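Local coordinates for surface-associated protein CshB (PDB 6YZG) that probably serves as a cell-wall-anchored streptococcal adhesin that binds host fibronectin, this chain being its second non-repetitive domain, at residues P83-T88 with L112-N117. Numbering follows the deposited sequence.
Sequences PPPSVT and LVYPMN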
loop_
_atom_site.group_PDB
_atom_site.type_symbol
_atom_site.label_atom_id
_atom_site.label_comp_id
_atom_site.label_asym_id
_atom_site.label_seq_id
_atom_site.Cartn_x
_atom_site.Cartn_y
_atom_site.Cartn_z
ATOM N N PRO A 83 13.418 8.121 -24.357
ATOM C CA PRO A 83 12.462 9.211 -24.442
ATOM C C PRO A 83 11.375 8.963 -23.422
ATOM O O PRO A 83 10.975 7.845 -23.171
ATOM C CB PRO A 83 11.888 9.107 -25.848
ATOM C CG PRO A 83 12.923 8.293 -26.595
ATOM C CD PRO A 83 13.455 7.310 -25.586
ATOM N N PRO A 84 10.872 10.013 -22.776
ATOM C CA PRO A 84 9.772 9.785 -21.871
ATOM C C PRO A 84 8.516 9.500 -22.670
ATOM O O PRO A 84 8.440 9.799 -23.874
ATOM C CB PRO A 84 9.591 11.097 -21.135
ATOM C CG PRO A 84 10.083 12.090 -22.113
ATOM C CD PRO A 84 11.232 11.416 -22.902
ATOM N N PRO A 85 7.543 8.904 -21.978
ATOM C CA PRO A 85 6.274 8.505 -22.592
ATOM C C PRO A 85 5.406 9.746 -22.823
ATOM O O PRO A 85 5.807 10.854 -22.613
ATOM C CB PRO A 85 5.703 7.551 -21.589
ATOM C CG PRO A 85 6.134 8.167 -20.269
ATOM C CD PRO A 85 7.546 8.634 -20.526
ATOM N N SER A 86 4.245 9.505 -23.420
ATOM C CA SER A 86 3.180 10.510 -23.558
ATOM C C SER A 86 2.083 10.137 -22.573
ATOM O O SER A 86 1.883 8.975 -22.215
ATOM C CB SER A 86 2.639 10.635 -24.961
ATOM O OG SER A 86 3.663 11.068 -25.873
ATOM N N VAL A 87 1.372 11.149 -22.142
ATOM C CA VAL A 87 0.139 10.947 -21.373
ATOM C C VAL A 87 -0.864 10.255 -22.282
ATOM O O VAL A 87 -0.969 10.674 -23.475
ATOM C CB VAL A 87 -0.394 12.275 -20.850
ATOM C CG1 VAL A 87 -1.684 12.067 -20.079
ATOM C CG2 VAL A 87 0.649 12.984 -19.980
ATOM N N THR A 88 -1.557 9.264 -21.790
ATOM C CA THR A 88 -2.460 8.479 -22.677
ATOM C C THR A 88 -3.581 7.831 -21.891
ATOM O O THR A 88 -3.436 7.572 -20.722
ATOM C CB THR A 88 -1.652 7.438 -23.446
ATOM O OG1 THR A 88 -2.469 6.834 -24.462
ATOM C CG2 THR A 88 -1.073 6.401 -22.533
ATOM N N LEU A 112 -6.251 8.012 -16.804
ATOM C CA LEU A 112 -5.278 8.645 -17.687
ATOM C C LEU A 112 -3.892 8.483 -17.070
ATOM O O LEU A 112 -3.734 8.745 -15.894
ATOM C CB LEU A 112 -5.650 10.108 -17.849
ATOM C CG LEU A 112 -5.004 10.831 -19.021
ATOM C CD1 LEU A 112 -5.638 10.351 -20.335
ATOM C CD2 LEU A 112 -5.131 12.335 -18.858
ATOM N N VAL A 113 -2.956 7.947 -17.840
ATOM C CA VAL A 113 -1.658 7.552 -17.255
ATOM C C VAL A 113 -0.483 8.114 -18.057
ATOM O O VAL A 113 -0.647 8.576 -19.115
ATOM C CB VAL A 113 -1.562 6.012 -17.191
ATOM C CG1 VAL A 113 -2.563 5.393 -16.226
ATOM C CG2 VAL A 113 -1.692 5.385 -18.571
ATOM N N TYR A 114 0.686 8.047 -17.444
ATOM C CA TYR A 114 1.991 8.427 -18.049
ATOM C C TYR A 114 2.764 7.128 -17.876
ATOM O O TYR A 114 3.376 6.980 -16.849
ATOM C CB TYR A 114 2.586 9.607 -17.285
ATOM C CG TYR A 114 3.710 10.329 -17.971
ATOM C CD1 TYR A 114 3.521 10.967 -19.181
ATOM C CD2 TYR A 114 4.939 10.428 -17.356
ATOM C CE1 TYR A 114 4.538 11.679 -19.767
ATOM C CE2 TYR A 114 5.970 11.120 -17.935
ATOM C CZ TYR A 114 5.766 11.756 -19.140
ATOM O OH TYR A 114 6.763 12.450 -19.705
ATOM N N PRO A 115 2.672 6.208 -18.855
ATOM C CA PRO A 115 3.000 4.813 -18.639
ATOM C C PRO A 115 4.431 4.295 -18.515
ATOM O O PRO A 115 4.737 3.306 -19.067
ATOM C CB PRO A 115 2.155 4.121 -19.713
ATOM C CG PRO A 115 2.258 5.054 -20.848
ATOM C CD PRO A 115 2.161 6.431 -20.203
ATOM N N MET A 116 5.235 5.059 -17.794
ATOM C CA MET A 116 6.521 4.533 -17.306
ATOM C C MET A 116 6.626 4.919 -15.846
ATOM O O MET A 116 6.108 5.946 -15.421
ATOM C CB MET A 116 7.684 5.075 -18.095
ATOM C CG MET A 116 7.575 4.675 -19.555
ATOM S SD MET A 116 8.378 3.151 -19.871
ATOM C CE MET A 116 10.120 3.537 -19.553
ATOM N N ASN A 117 7.383 4.155 -15.086
ATOM C CA ASN A 117 7.680 4.490 -13.690
ATOM C C ASN A 117 8.712 5.635 -13.597
ATOM O O ASN A 117 9.515 5.861 -14.480
ATOM C CB ASN A 117 8.198 3.259 -12.982
ATOM C CG ASN A 117 7.164 2.157 -13.077
ATOM O OD1 ASN A 117 6.050 2.351 -12.594
ATOM N ND2 ASN A 117 7.553 1.024 -13.670
HETATM O O HOH W 1 6.161 13.628 -22.136
#
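In Tyr-114, CG lies anti to the backbone N (chi1 -165°), which lays the phenol back along 83-88, over Pro-85 and toward Pro-84. In Val-87 the same relation holds for CG1 (chi1 179°), and CG2 is left beside the backbone N, where it meets the ring. CG of Pro-85 sits over the centre of the Tyr-114 ring, 3.6 Å from its centroid and 5° off the normal, a CH-pi contact. CG2 of Val-87 approaches Tyr-114 CD1 obliquely at 3.6 Å. Near the hydroxyl, CB of Pro-84 is 3.4 Å from Tyr-114 OH. One water joins the two segments: it donates to Pro-85 O and also hydrogen-bonds Tyr-114 OH. This ties the polar end of a buried ring to the proline backbone.

Pro-85 CG also touches Met-116 CG at 3.8 Å. Farther along, Val-87 CG1 packs crosswise on Leu-112 CD2 at 3.7 Å. The backbones join beside this pair. Thr-88 N donates to Val-113 O at 2.9 Å, and Val-113 N returns a nearly straight bond to Thr-88 O.

Around the contact, Tyr-114 stacks on Trp-121 of strand 119-131, and Phe-72 of strand 71-72 touches Pro-84, Pro-85 and Met-116. Arg-16 NH2 hydrogen-bonds Pro-84 O. Leu-112 and Val-113 also pack on Met-258 and Ala-257 of the second subunit, respectively.

The backbone pairing is one isolated antiparallel bridge, Thr-88 with Val-113, a hydrogen-bonded pair; proline-on-tyrosine packing lies next to it. Together they join two parts of the long loop between strands 71-72 and 119-131 in the CshA-type non-repetitive domain 2.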